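Local coordinates for protein SGNH-hydrolase family esterase (Altererythrobacter indicus, PDB 7C2A) that hydrolyses esters as a member of the SGNH-hydrolase family and may act as a lysophospholipase, at residues N41-N46 with Q68-E73; V64-P69 with Q105-P110; Q59-V64 with S98-E103; S14-Y19 with E25-K30. One frame throughout, in Å; residues are numbered along the deposited sequence.

Contact 1 (N41-N46 with Q68-E73)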
loop_
_atom_site.group_PDB
_atom_site.type_symbol
_atom_site.label_atom_id
_atom_site.label_comp_id
_atom_site.label_asym_id
_atom_site.label_seq_id
_atom_site.Cartn_x
_atom_site.Cartn_y
_atom_site.Cartn_z
ATOM N N ASN A 41 22.244 -5.945 8.743
ATOM C CA ASN A 41 22.164 -6.820 7.580
ATOM C C ASN A 41 20.807 -7.502 7.645
ATOM O O ASN A 41 20.586 -8.375 8.493
ATOM C CB ASN A 41 23.278 -7.863 7.586
ATOM C CG ASN A 41 24.598 -7.301 7.109
ATOM O OD1 ASN A 41 24.659 -6.596 6.102
ATOM N ND2 ASN A 41 25.662 -7.602 7.840
ATOM N N ALA A 42 19.898 -7.091 6.768
ATOM C CA ALA A 42 18.547 -7.624 6.723
ATOM C C ALA A 42 18.347 -8.456 5.467
ATOM O O ALA A 42 19.002 -8.247 4.439
ATOM C CB ALA A 42 17.522 -6.489 6.744
ATOM N N ARG A 43 17.451 -9.423 5.571
ATOM C CA ARG A 43 16.872 -10.102 4.426
ATOM C C ARG A 43 15.402 -9.735 4.479
ATOM O O ARG A 43 14.693 -10.142 5.405
ATOM C CB ARG A 43 17.037 -11.614 4.534
ATOM C CG ARG A 43 16.358 -12.353 3.399
ATOM C CD ARG A 43 16.723 -13.832 3.341
ATOM N NE ARG A 43 16.117 -14.657 4.388
ATOM C CZ ARG A 43 14.855 -15.082 4.386
ATOM N NH1 ARG A 43 14.026 -14.730 3.410
ATOM N NH2 ARG A 43 14.417 -15.862 5.365
ATOM N N ILE A 44 14.955 -8.921 3.537
ATOM C CA ILE A 44 13.577 -8.462 3.541
ATOM C C ILE A 44 12.782 -9.321 2.579
ATOM O O ILE A 44 13.045 -9.332 1.369
ATOM C CB ILE A 44 13.462 -6.968 3.221
ATOM C CG1 ILE A 44 14.330 -6.179 4.208
ATOM C CG2 ILE A 44 12.000 -6.544 3.319
ATOM C CD1 ILE A 44 14.116 -4.681 4.188
ATOM N N ILE A 45 11.811 -10.044 3.131
ATOM C CA ILE A 45 10.880 -10.851 2.354
ATOM C C ILE A 45 9.915 -9.900 1.670
ATOM O O ILE A 45 9.152 -9.189 2.337
ATOM C CB ILE A 45 10.086 -11.792 3.270
ATOM C CG1 ILE A 45 10.986 -12.644 4.154
ATOM C CG2 ILE A 45 9.131 -12.654 2.460
ATOM C CD1 ILE A 45 10.279 -13.043 5.429
ATOM N N ASN A 46 9.920 -9.889 0.347
ATOM C CA ASN A 46 8.986 -9.041 -0.382
ATOM C C ASN A 46 7.689 -9.815 -0.555
ATOM O O ASN A 46 7.543 -10.626 -1.476
ATOM C CB ASN A 46 9.561 -8.574 -1.712
ATOM C CG ASN A 46 8.731 -7.473 -2.321
ATOM O OD1 ASN A 46 7.520 -7.398 -2.069
ATOM N ND2 ASN A 46 9.351 -6.608 -3.105
ATOM N N GLN A 68 7.347 -19.259 5.587
ATOM C CA GLN A 68 8.683 -18.718 5.825
ATOM C C GLN A 68 9.580 -19.763 6.469
ATOM O O GLN A 68 9.219 -20.319 7.508
ATOM C CB GLN A 68 8.591 -17.518 6.757
ATOM C CG GLN A 68 7.842 -16.355 6.162
ATOM C CD GLN A 68 8.293 -16.070 4.753
ATOM O OE1 GLN A 68 9.497 -15.970 4.477
ATOM N NE2 GLN A 68 7.345 -15.939 3.846
ATOM N N PRO A 69 10.769 -20.020 5.919
ATOM C CA PRO A 69 11.723 -20.865 6.651
ATOM C C PRO A 69 12.210 -20.220 7.932
ATOM O O PRO A 69 12.485 -20.927 8.910
ATOM C CB PRO A 69 12.867 -21.074 5.649
ATOM C CG PRO A 69 12.284 -20.726 4.308
ATOM C CD PRO A 69 11.253 -19.667 4.579
ATOM N N ASP A 70 12.312 -18.892 7.965
ATOM C CA ASP A 70 12.764 -18.168 9.142
ATOM C C ASP A 70 11.665 -17.215 9.577
ATOM O O ASP A 70 11.181 -16.409 8.773
ATOM C CB ASP A 70 14.005 -17.333 8.836
ATOM C CG ASP A 70 15.164 -18.166 8.362
ATOM O OD1 ASP A 70 15.483 -19.188 9.016
ATOM O OD2 ASP A 70 15.759 -17.785 7.328
ATOM N N LYS A 71 11.299 -17.285 10.842
ATOM C CA LYS A 71 10.231 -16.445 11.353
ATOM C C LYS A 71 10.631 -14.976 11.254
ATOM O O LYS A 71 11.746 -14.608 11.659
ATOM C CB LYS A 71 9.980 -16.800 12.811
ATOM C CG LYS A 71 8.788 -16.112 13.412
ATOM C CD LYS A 71 8.628 -16.514 14.864
ATOM C CE LYS A 71 7.330 -15.980 15.415
ATOM N NZ LYS A 71 7.091 -16.485 16.798
ATOM N N PRO A 72 9.767 -14.108 10.738
ATOM C CA PRO A 72 10.113 -12.685 10.682
ATOM C C PRO A 72 10.378 -12.118 12.063
ATOM O O PRO A 72 9.690 -12.434 13.037
ATOM C CB PRO A 72 8.872 -12.049 10.050
ATOM C CG PRO A 72 8.274 -13.155 9.224
ATOM C CD PRO A 72 8.495 -14.394 10.050
ATOM N N GLU A 73 11.388 -11.259 12.127
ATOM C CA GLU A 73 11.725 -10.543 13.342
ATOM C C GLU A 73 11.049 -9.176 13.416
ATOM O O GLU A 73 11.042 -8.549 14.478
ATOM C CB GLU A 73 13.253 -10.435 13.461
ATOM C CG GLU A 73 13.928 -11.816 13.455
ATOM C CD GLU A 73 15.440 -11.751 13.326
ATOM O OE1 GLU A 73 15.958 -12.102 12.242
ATOM O OE2 GLU A 73 16.099 -11.370 14.317
HETATM O O HOH W 1 11.800 -16.452 6.130
HETATM O O HOH W 2 11.544 -16.013 2.615
HETATM O O HOH W 3 17.271 -15.856 6.338
#
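Arg43 and Asp70 carry the charged part of this contact. NH2 of Arg43 donates to OD2 of Asp70 at 3.1 Å, a salt bridge whose N-H...O angle of 145° is moderately bent. OD2 is met on its anti side, and the guanidinium and carboxylate planes stand 56° apart. Arg43 gets there with CG anti to the backbone N (chi1 176°). A bend at chi3 brings NH2 to the Asp70 carboxylate, the two side chains crossing at about a right angle.

Three waters fill in the polar network. Water 3 accepts from NE of Arg43 and donates to OD2 of Asp70, so OD2 is held both directly and through water. Water 1 takes a hydrogen bond from NH2 of Arg43 and one from the backbone N of Asp70, and gives one to OE1 of Gln68 at 2.9 Å. Water 2 joins NH1 of Arg43 to the same OE1. The other end of the Gln68 amide is fixed by the bond from NE2 to the carbonyl of Val64.

The packing is small. CD1 of Ile45 sits against the amide oxygen OE1 of Gln68 at 3.2 Å, and its apolar partner is CG of Pro72 at 4.3 Å. Ile45 also packs on Val7 and Leu9 of strand 6-12.

This surface contact joins strand 42-48, at one edge of the parallel sheet, to the loop between helix 54-66 and strand 74-78. One carboxylate offsets the arginine charge, and three waters accept its N-H bonds. The link is one direct salt bridge backed by water bridges, with Ile45 and Pro72 as the apolar side.

Contact 2 (V64-P69 with Q105-P110); sequences VLDSQP and QRRKIP
The two segments are the C-terminal ends of helices 54-66 and 90-106 with the turns that follow, nearest at Leu65 and Arg107, whose CA atoms are 9.4 Å apart. Helix 90-106 ends in a Schellman motif with Lys108, at positive phi, as the C-prime residue.

Arg107 reaches across with its chain extended from CG to NE. It grips Asp66 end-on, NH1 and NH2 both donating to the single atom OD1. The NH2 to OD1 bond is 2.9 Å and the NH1 to OD1 bond 3.0 Å. OD1 lies in the guanidinium plane. NH1 meets it nearly along its C-O axis, while NH2 comes from 42° above the carboxylate plane, both on the same face.

Leu65 covers one guanidinium face. Its CB sits 3.5 Å from NH1 of Arg107, toward the rim of the group, and its CD1 lies beside NE. The other branch, CD2, packs on CD1 of Ile109 at 3.9 Å.

NE of Arg107 makes a second salt bridge, to Glu103. With an alanine here, Asp66 would probably lose its cationic mate, Glu103 one of its partners, and Leu65 the guanidinium over its CB.

One arginine thus serves two carboxylates, Asp66 across the contact and Glu103 in the helix that precedes it. Its charge is probably offset in part by each, Glu103 being shared with Arg106 and Lys62. The two hydrogen bonds to OD1 and the leucine limit its rotation.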
loop_
_atom_site.group_PDB
_atom_site.type_symbol
_atom_site.label_atom_id
_atom_site.label_comp_id
_atom_site.label_asym_id
_atom_site.label_seq_id
_atom_site.Cartn_x
_atom_site.Cartn_y
_atom_site.Cartn_z
ATOM N N VAL A 64 1.390 -16.818 4.228
ATOM C CA VAL A 64 2.682 -16.159 4.036
ATOM C C VAL A 64 3.600 -16.438 5.217
ATOM O O VAL A 64 4.779 -16.768 5.042
ATOM C CB VAL A 64 2.480 -14.652 3.781
ATOM C CG1 VAL A 64 3.799 -13.908 3.871
ATOM C CG2 VAL A 64 1.844 -14.434 2.420
ATOM N N LEU A 65 3.078 -16.337 6.433
ATOM C CA LEU A 65 3.899 -16.610 7.610
ATOM C C LEU A 65 4.310 -18.077 7.679
ATOM O O LEU A 65 5.476 -18.393 7.955
ATOM C CB LEU A 65 3.138 -16.205 8.867
ATOM C CG LEU A 65 2.952 -14.696 9.008
ATOM C CD1 LEU A 65 1.951 -14.392 10.102
ATOM C CD2 LEU A 65 4.292 -13.997 9.294
ATOM N N ASP A 66 3.372 -18.990 7.419
ATOM C CA ASP A 66 3.666 -20.419 7.459
ATOM C C ASP A 66 4.624 -20.836 6.356
ATOM O O ASP A 66 5.241 -21.903 6.460
ATOM C CB ASP A 66 2.369 -21.227 7.317
ATOM C CG ASP A 66 1.465 -21.132 8.529
ATOM O OD1 ASP A 66 1.895 -20.660 9.599
ATOM O OD2 ASP A 66 0.297 -21.553 8.404
ATOM N N SER A 67 4.742 -20.044 5.295
ATOM C CA SER A 67 5.651 -20.366 4.209
ATOM C C SER A 67 7.090 -19.984 4.505
ATOM O O SER A 67 7.975 -20.365 3.731
ATOM C CB SER A 67 5.212 -19.665 2.925
ATOM O OG SER A 67 3.971 -20.172 2.484
ATOM N N GLN A 68 7.347 -19.259 5.587
ATOM C CA GLN A 68 8.683 -18.718 5.825
ATOM C C GLN A 68 9.580 -19.763 6.469
ATOM O O GLN A 68 9.219 -20.319 7.508
ATOM C CB GLN A 68 8.591 -17.518 6.757
ATOM C CG GLN A 68 7.842 -16.355 6.162
ATOM C CD GLN A 68 8.293 -16.070 4.753
ATOM O OE1 GLN A 68 9.497 -15.970 4.477
ATOM N NE2 GLN A 68 7.345 -15.939 3.846
ATOM N N PRO A 69 10.769 -20.020 5.919
ATOM C CA PRO A 69 11.723 -20.865 6.651
ATOM C C PRO A 69 12.210 -20.220 7.932
ATOM O O PRO A 69 12.485 -20.927 8.910
ATOM C CB PRO A 69 12.867 -21.074 5.649
ATOM C CG PRO A 69 12.284 -20.726 4.308
ATOM C CD PRO A 69 11.253 -19.667 4.579
ATOM N N GLN A 105 0.451 -10.480 16.111
ATOM C CA GLN A 105 0.586 -10.386 17.561
ATOM C C GLN A 105 0.526 -11.761 18.213
ATOM O O GLN A 105 1.262 -12.034 19.172
ATOM C CB GLN A 105 -0.525 -9.493 18.106
ATOM C CG GLN A 105 -0.261 -8.909 19.477
ATOM C CD GLN A 105 -1.295 -7.871 19.847
ATOM O OE1 GLN A 105 -2.495 -8.130 19.775
ATOM N NE2 GLN A 105 -0.839 -6.686 20.231
ATOM N N ARG A 106 -0.359 -12.632 17.731
ATOM C CA ARG A 106 -0.409 -13.986 18.268
ATOM C C ARG A 106 0.960 -14.643 18.192
ATOM O O ARG A 106 1.388 -15.322 19.134
ATOM C CB ARG A 106 -1.440 -14.805 17.495
ATOM C CG ARG A 106 -1.684 -16.190 18.042
ATOM C CD ARG A 106 -2.701 -16.912 17.178
ATOM N NE ARG A 106 -2.130 -17.305 15.894
ATOM C CZ ARG A 106 -1.351 -18.367 15.720
ATOM N NH1 ARG A 106 -1.060 -19.150 16.749
ATOM N NH2 ARG A 106 -0.868 -18.647 14.520
ATOM N N ARG A 107 1.673 -14.434 17.086
ATOM C CA ARG A 107 2.982 -15.034 16.881
ATOM C C ARG A 107 4.101 -14.210 17.489
ATOM O O ARG A 107 5.271 -14.537 17.284
ATOM C CB ARG A 107 3.239 -15.250 15.390
ATOM C CG ARG A 107 2.149 -16.052 14.709
ATOM C CD ARG A 107 2.623 -16.534 13.367
ATOM N NE ARG A 107 1.530 -17.106 12.591
ATOM C CZ ARG A 107 1.683 -18.068 11.691
ATOM N NH1 ARG A 107 2.878 -18.585 11.461
ATOM N NH2 ARG A 107 0.633 -18.522 11.037
ATOM N N LYS A 108 3.767 -13.144 18.209
ATOM C CA LYS A 108 4.757 -12.287 18.858
ATOM C C LYS A 108 5.751 -11.690 17.860
ATOM O O LYS A 108 6.942 -11.564 18.144
ATOM C CB LYS A 108 5.460 -13.001 20.015
ATOM C CG LYS A 108 4.476 -13.499 21.058
ATOM C CD LYS A 108 5.138 -13.815 22.386
ATOM C CE LYS A 108 4.095 -13.917 23.489
ATOM N NZ LYS A 108 4.646 -13.497 24.806
ATOM N N ILE A 109 5.261 -11.315 16.684
ATOM C CA ILE A 109 6.070 -10.652 15.666
ATOM C C ILE A 109 5.850 -9.149 15.788
ATOM O O ILE A 109 4.709 -8.688 15.630
ATOM C CB ILE A 109 5.716 -11.150 14.260
ATOM C CG1 ILE A 109 6.030 -12.644 14.140
ATOM C CG2 ILE A 109 6.486 -10.335 13.223
ATOM C CD1 ILE A 109 5.512 -13.274 12.874
ATOM N N PRO A 110 6.889 -8.365 16.075
ATOM C CA PRO A 110 6.732 -6.909 16.133
ATOM C C PRO A 110 6.211 -6.339 14.823
ATOM O O PRO A 110 6.512 -6.841 13.739
ATOM C CB PRO A 110 8.156 -6.416 16.419
ATOM C CG PRO A 110 8.842 -7.570 17.074
ATOM C CD PRO A 110 8.261 -8.789 16.408
#

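Contact 3 (Q59-V64 with S98-E103)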
loop_
_atom_site.group_PDB
_atom_site.type_symbol
_atom_site.label_atom_id
_atom_site.label_comp_id
_atom_site.label_asym_id
_atom_site.label_seq_id
_atom_site.Cartn_x
_atom_site.Cartn_y
_atom_site.Cartn_z
ATOM N N GLN A 59 -6.617 -12.665 3.911
ATOM C CA GLN A 59 -6.796 -14.015 3.393
ATOM C C GLN A 59 -5.485 -14.788 3.326
ATOM O O GLN A 59 -5.490 -16.020 3.449
ATOM C CB GLN A 59 -7.428 -13.947 2.010
ATOM C CG GLN A 59 -7.896 -15.299 1.491
ATOM C CD GLN A 59 -9.109 -15.802 2.251
ATOM O OE1 GLN A 59 -10.003 -15.027 2.587
ATOM N NE2 GLN A 59 -9.148 -17.097 2.529
ATOM N N ARG A 60 -4.356 -14.099 3.149
ATOM C CA ARG A 60 -3.076 -14.761 2.915
ATOM C C ARG A 60 -2.072 -14.629 4.049
ATOM O O ARG A 60 -1.010 -15.251 3.964
ATOM C CB ARG A 60 -2.433 -14.342 1.581
ATOM C CG ARG A 60 -1.970 -12.906 1.540
ATOM C CD ARG A 60 -1.195 -12.588 0.248
ATOM N NE ARG A 60 -0.994 -11.142 0.150
ATOM C CZ ARG A 60 0.173 -10.514 0.290
ATOM N NH1 ARG A 60 1.292 -11.202 0.460
ATOM N NH2 ARG A 60 0.219 -9.192 0.243
ATOM N N ILE A 61 -2.356 -13.865 5.108
ATOM C CA ILE A 61 -1.311 -13.607 6.101
ATOM C C ILE A 61 -0.807 -14.900 6.745
ATOM O O ILE A 61 0.401 -15.086 6.915
ATOM C CB ILE A 61 -1.729 -12.536 7.127
ATOM C CG1 ILE A 61 -0.583 -12.274 8.119
ATOM C CG2 ILE A 61 -2.998 -12.938 7.891
ATOM C CD1 ILE A 61 0.697 -11.672 7.514
ATOM N N LYS A 62 -1.714 -15.806 7.121
ATOM C CA LYS A 62 -1.278 -17.060 7.734
ATOM C C LYS A 62 -0.411 -17.869 6.777
ATOM O O LYS A 62 0.638 -18.394 7.164
ATOM C CB LYS A 62 -2.487 -17.888 8.173
ATOM C CG LYS A 62 -3.104 -17.483 9.506
ATOM C CD LYS A 62 -4.309 -18.374 9.823
ATOM C CE LYS A 62 -4.986 -17.999 11.135
ATOM N NZ LYS A 62 -4.170 -18.362 12.322
ATOM N N PHE A 63 -0.839 -17.982 5.521
ATOM C CA PHE A 63 -0.074 -18.742 4.539
ATOM C C PHE A 63 1.311 -18.144 4.341
ATOM O O PHE A 63 2.309 -18.869 4.271
ATOM C CB PHE A 63 -0.828 -18.752 3.207
ATOM C CG PHE A 63 -0.098 -19.468 2.106
ATOM C CD1 PHE A 63 -0.204 -20.844 1.979
ATOM C CD2 PHE A 63 0.698 -18.784 1.205
ATOM C CE1 PHE A 63 0.456 -21.519 0.978
ATOM C CE2 PHE A 63 1.366 -19.465 0.197
ATOM C CZ PHE A 63 1.247 -20.835 0.089
ATOM N N VAL A 64 1.390 -16.818 4.228
ATOM C CA VAL A 64 2.682 -16.159 4.036
ATOM C C VAL A 64 3.600 -16.438 5.217
ATOM O O VAL A 64 4.779 -16.768 5.042
ATOM C CB VAL A 64 2.480 -14.652 3.781
ATOM C CG1 VAL A 64 3.799 -13.908 3.871
ATOM C CG2 VAL A 64 1.844 -14.434 2.420
ATOM N N SER A 98 -7.169 -5.265 11.340
ATOM C CA SER A 98 -7.129 -5.784 12.704
ATOM C C SER A 98 -6.848 -7.281 12.711
ATOM O O SER A 98 -6.082 -7.770 13.544
ATOM C CB SER A 98 -8.456 -5.499 13.415
ATOM O OG SER A 98 -8.654 -4.124 13.645
ATOM N N GLY A 99 -7.469 -8.023 11.793
ATOM C CA GLY A 99 -7.219 -9.453 11.723
ATOM C C GLY A 99 -5.784 -9.777 11.348
ATOM O O GLY A 99 -5.207 -10.736 11.861
ATOM N N ILE A 100 -5.188 -8.984 10.452
ATOM C CA ILE A 100 -3.778 -9.171 10.103
ATOM C C ILE A 100 -2.889 -8.929 11.317
ATOM O O ILE A 100 -1.993 -9.726 11.631
ATOM C CB ILE A 100 -3.379 -8.253 8.934
ATOM C CG1 ILE A 100 -4.171 -8.619 7.680
ATOM C CG2 ILE A 100 -1.876 -8.337 8.678
ATOM C CD1 ILE A 100 -4.114 -7.564 6.602
ATOM N N LEU A 101 -3.118 -7.816 12.015
ATOM C CA LEU A 101 -2.265 -7.480 13.146
ATOM C C LEU A 101 -2.461 -8.460 14.288
ATOM O O LEU A 101 -1.506 -8.772 15.005
ATOM C CB LEU A 101 -2.521 -6.049 13.607
ATOM C CG LEU A 101 -2.348 -4.963 12.539
ATOM C CD1 LEU A 101 -2.307 -3.602 13.204
ATOM C CD2 LEU A 101 -1.105 -5.189 11.690
ATOM N N GLU A 102 -3.678 -8.981 14.452
ATOM C CA GLU A 102 -3.928 -9.964 15.496
ATOM C C GLU A 102 -3.148 -11.244 15.247
ATOM O O GLU A 102 -2.640 -11.861 16.189
ATOM C CB GLU A 102 -5.425 -10.247 15.593
ATOM C CG GLU A 102 -6.131 -9.250 16.481
ATOM C CD GLU A 102 -7.642 -9.345 16.451
ATOM O OE1 GLU A 102 -8.181 -10.291 15.834
ATOM O OE2 GLU A 102 -8.286 -8.459 17.054
ATOM N N GLU A 103 -3.061 -11.677 13.991
ATOM C CA GLU A 103 -2.264 -12.856 13.675
ATOM C C GLU A 103 -0.783 -12.619 13.966
ATOM O O GLU A 103 -0.110 -13.477 14.547
ATOM C CB GLU A 103 -2.497 -13.251 12.220
ATOM C CG GLU A 103 -1.688 -14.454 11.768
ATOM C CD GLU A 103 -2.035 -15.740 12.503
ATOM O OE1 GLU A 103 -3.107 -15.811 13.140
ATOM O OE2 GLU A 103 -1.228 -16.690 12.452
#
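Ile61 and Ile100 meet between two nearly parallel helices on one side of the parallel sheet, in the three-layer alpha/beta/alpha fold of the SGNH hydrolases. The axes of the short segments 59-64 and 98-103 approach to 9.6 Å and cross at -18°. CG1 of Ile61 touches CG2 of Ile100 at 4.2 Å. It is put there by its position anti to the backbone N (chi1 -178°).

Next to this apolar pair is a salt bridge, made in one of two conformers of Lys62. The chain runs straight to CE, then bends at chi4 (-71°). NZ of Lys62 meets OE1 of Glu103 at 2.9 Å, from 45° above the carboxylate plane. CG of Lys62 lies 3.6 Å from OE2 of Glu103.

Farther out, OE2 is also met by NH2 of Arg106, in the last turn of the helix, and by Arg107 just beyond it. Leu65 packs on the Glu103 side chain, while Ile61 rests on Phe11 of strand 6-12 and Ile100 on Leu58 and Leu79. A glutamine in place of Glu103 would probably leave Lys62 and Arg106 without this negative charge and Arg107 with only Asp66. Independent of the lysine conformer, CG2 of Ile61 lies 4.4 Å from CG of Glu103.

Contact 4 (S14-Y19 with E25-K30); sequences SLFAGY and ESYPAK
The rings of Phe16 and Tyr27 run alongside each other in the same direction. Their planes are nearly parallel, 5° apart, but strongly offset, with centroids 5.5 Å from each other, so there is little stacking. The touch is between CE1 of Phe16 and CD1 of Tyr27, at 3.5 Å. CG of Pro28 approaches the Phe16 ring obliquely near its root, 3.9 Å from CB of Phe16. The ring of Phe149 meets Tyr27 edge-to-face. Tyr27 CG stands anti to the backbone N (chi1 174°), and this sets its ring beside Phe16.

The Pro28 ring also reaches backbone: its CD lies 3.1 Å from the carbonyl O of Phe16. Water 4 bridges the segments, donating to O of Leu15 at 2.8 Å and accepting from N of Tyr27 at 2.9 Å. Gly18 has CA 3.7 Å from CB of Ser26, the N-cap residue of helix 27-35. A side chain at Gly18 would run into Ser26. At these backbone angles a CB would also hit the carbonyl O of Ala17, so glycine fits here.

Segment 14-19 begins within the Gly-Asp-Ser-Leu signature that names the GDSL family. The contact joins short helix 14-17 to the start of helix 27-35. They pack on the sheet: Phe16 and Pro28 both rest on Ala10 of strand 6-12, and Phe16 on Ile76 of strand 74-78. Asn46 of strand 42-48 donates a hydrogen bond to the carbonyl of Phe16.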
loop_
_atom_site.group_PDB
_atom_site.type_symbol
_atom_site.label_atom_id
_atom_site.label_comp_id
_atom_site.label_asym_id
_atom_site.label_seq_id
_atom_site.Cartn_x
_atom_site.Cartn_y
_atom_site.Cartn_z
ATOM N N SER A 14 1.070 -2.950 -4.199
ATOM C CA SER A 14 1.959 -2.549 -5.288
ATOM C C SER A 14 3.091 -1.640 -4.827
ATOM O O SER A 14 4.115 -1.553 -5.519
ATOM C CB SER A 14 1.173 -1.866 -6.407
ATOM O OG SER A 14 0.454 -0.752 -5.909
ATOM N N LEU A 15 2.938 -0.956 -3.692
ATOM C CA LEU A 15 4.014 -0.110 -3.190
ATOM C C LEU A 15 5.168 -0.919 -2.620
ATOM O O LEU A 15 6.284 -0.395 -2.509
ATOM C CB LEU A 15 3.479 0.862 -2.139
ATOM C CG LEU A 15 2.357 1.803 -2.577
ATOM C CD1 LEU A 15 1.937 2.692 -1.421
ATOM C CD2 LEU A 15 2.799 2.664 -3.756
ATOM N N PHE A 16 4.923 -2.159 -2.209
ATOM C CA PHE A 16 6.000 -3.067 -1.847
ATOM C C PHE A 16 6.406 -3.975 -2.999
ATOM O O PHE A 16 7.592 -4.286 -3.137
ATOM C CB PHE A 16 5.608 -3.920 -0.632
ATOM C CG PHE A 16 5.721 -3.209 0.695
ATOM C CD1 PHE A 16 6.100 -1.879 0.780
ATOM C CD2 PHE A 16 5.444 -3.893 1.863
ATOM C CE1 PHE A 16 6.202 -1.255 2.020
ATOM C CE2 PHE A 16 5.539 -3.280 3.095
ATOM C CZ PHE A 16 5.932 -1.961 3.177
ATOM N N ALA A 17 5.456 -4.395 -3.843
ATOM C CA ALA A 17 5.789 -5.281 -4.959
ATOM C C ALA A 17 6.717 -4.616 -5.967
ATOM O O ALA A 17 7.444 -5.315 -6.683
ATOM C CB ALA A 17 4.518 -5.747 -5.667
ATOM N N GLY A 18 6.696 -3.290 -6.063
ATOM C CA GLY A 18 7.531 -2.588 -7.023
ATOM C C GLY A 18 6.898 -2.472 -8.395
ATOM O O GLY A 18 7.589 -2.576 -9.415
ATOM N N TYR A 19 5.589 -2.231 -8.434
ATOM C CA TYR A 19 4.873 -2.155 -9.701
ATOM C C TYR A 19 5.476 -1.076 -10.595
ATOM O O TYR A 19 5.679 0.065 -10.168
ATOM C CB TYR A 19 3.396 -1.858 -9.443
ATOM C CG TYR A 19 2.645 -1.484 -10.699
ATOM C CD1 TYR A 19 2.170 -2.461 -11.562
ATOM C CD2 TYR A 19 2.426 -0.154 -11.031
ATOM C CE1 TYR A 19 1.494 -2.124 -12.716
ATOM C CE2 TYR A 19 1.758 0.192 -12.182
ATOM C CZ TYR A 19 1.290 -0.795 -13.020
ATOM O OH TYR A 19 0.613 -0.448 -14.168
ATOM N N GLU A 25 14.593 -2.408 -7.696
ATOM C CA GLU A 25 14.192 -1.029 -7.467
ATOM C C GLU A 25 13.023 -0.879 -6.501
ATOM O O GLU A 25 12.700 0.250 -6.127
ATOM C CB GLU A 25 13.845 -0.346 -8.793
ATOM C CG GLU A 25 15.028 -0.228 -9.754
ATOM C CD GLU A 25 14.664 0.443 -11.065
ATOM O OE1 GLU A 25 13.487 0.380 -11.469
ATOM O OE2 GLU A 25 15.562 1.039 -11.695
ATOM N N SER A 26 12.393 -1.972 -6.077
ATOM C CA SER A 26 11.243 -1.857 -5.190
ATOM C C SER A 26 11.665 -1.344 -3.823
ATOM O O SER A 26 12.828 -1.430 -3.420
ATOM C CB SER A 26 10.560 -3.214 -5.008
ATOM O OG SER A 26 11.335 -4.083 -4.198
ATOM N N TYR A 27 10.684 -0.804 -3.106
ATOM C CA TYR A 27 10.916 -0.318 -1.749
ATOM C C TYR A 27 11.558 -1.359 -0.837
ATOM O O TYR A 27 12.542 -1.022 -0.159
ATOM C CB TYR A 27 9.635 0.315 -1.181
ATOM C CG TYR A 27 9.769 0.713 0.265
ATOM C CD1 TYR A 27 9.463 -0.179 1.284
ATOM C CD2 TYR A 27 10.214 1.975 0.614
ATOM C CE1 TYR A 27 9.601 0.172 2.594
ATOM C CE2 TYR A 27 10.355 2.331 1.930
ATOM C CZ TYR A 27 10.045 1.428 2.925
ATOM O OH TYR A 27 10.164 1.728 4.258
ATOM N N PRO A 28 11.081 -2.611 -0.764
ATOM C CA PRO A 28 11.753 -3.578 0.122
ATOM C C PRO A 28 13.204 -3.822 -0.256
ATOM O O PRO A 28 14.064 -3.914 0.634
ATOM C CB PRO A 28 10.866 -4.827 0.016
ATOM C CG PRO A 28 9.511 -4.267 -0.339
ATOM C CD PRO A 28 9.825 -3.162 -1.302
ATOM N N ALA A 29 13.500 -3.907 -1.555
ATOM C CA ALA A 29 14.879 -4.141 -1.981
ATOM C C ALA A 29 15.778 -2.962 -1.631
ATOM O O ALA A 29 16.903 -3.147 -1.147
ATOM C CB ALA A 29 14.930 -4.419 -3.484
ATOM N N LYS A 30 15.308 -1.739 -1.872
ATOM C CA LYS A 30 16.136 -0.581 -1.570
ATOM C C LYS A 30 16.233 -0.348 -0.072
ATOM O O LYS A 30 17.269 0.117 0.419
ATOM C CB LYS A 30 15.602 0.653 -2.299
ATOM C CG LYS A 30 15.859 0.621 -3.806
ATOM C CD LYS A 30 17.358 0.725 -4.107
ATOM C CE LYS A 30 17.663 0.721 -5.599
ATOM N NZ LYS A 30 17.253 1.973 -6.297
HETATM O O HOH W 4 8.211 -0.252 -4.525
#

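Contact 4 comes first along the chain and closes before the others open. Contacts 1, 2 and 3 then interlock. Contacts 2 and 3 both join helices 54-66 and 90-106, with centres about 9 Å apart, and share Val64. Contact 1, about 10 Å from contact 2 between centres, shares Gln68 and Pro69 with it. NZ of Lys71 probably bonds to O of Arg107 there. Contact 4 lies about 20 Å from contact 3, centre to centre, but touches contact 1, about 15 Å away between centres, through Asn46 and Ile44. Contact 4 lies on one face of the sheet, contacts 2 and 3 on the other, and strand 42-48 serves both.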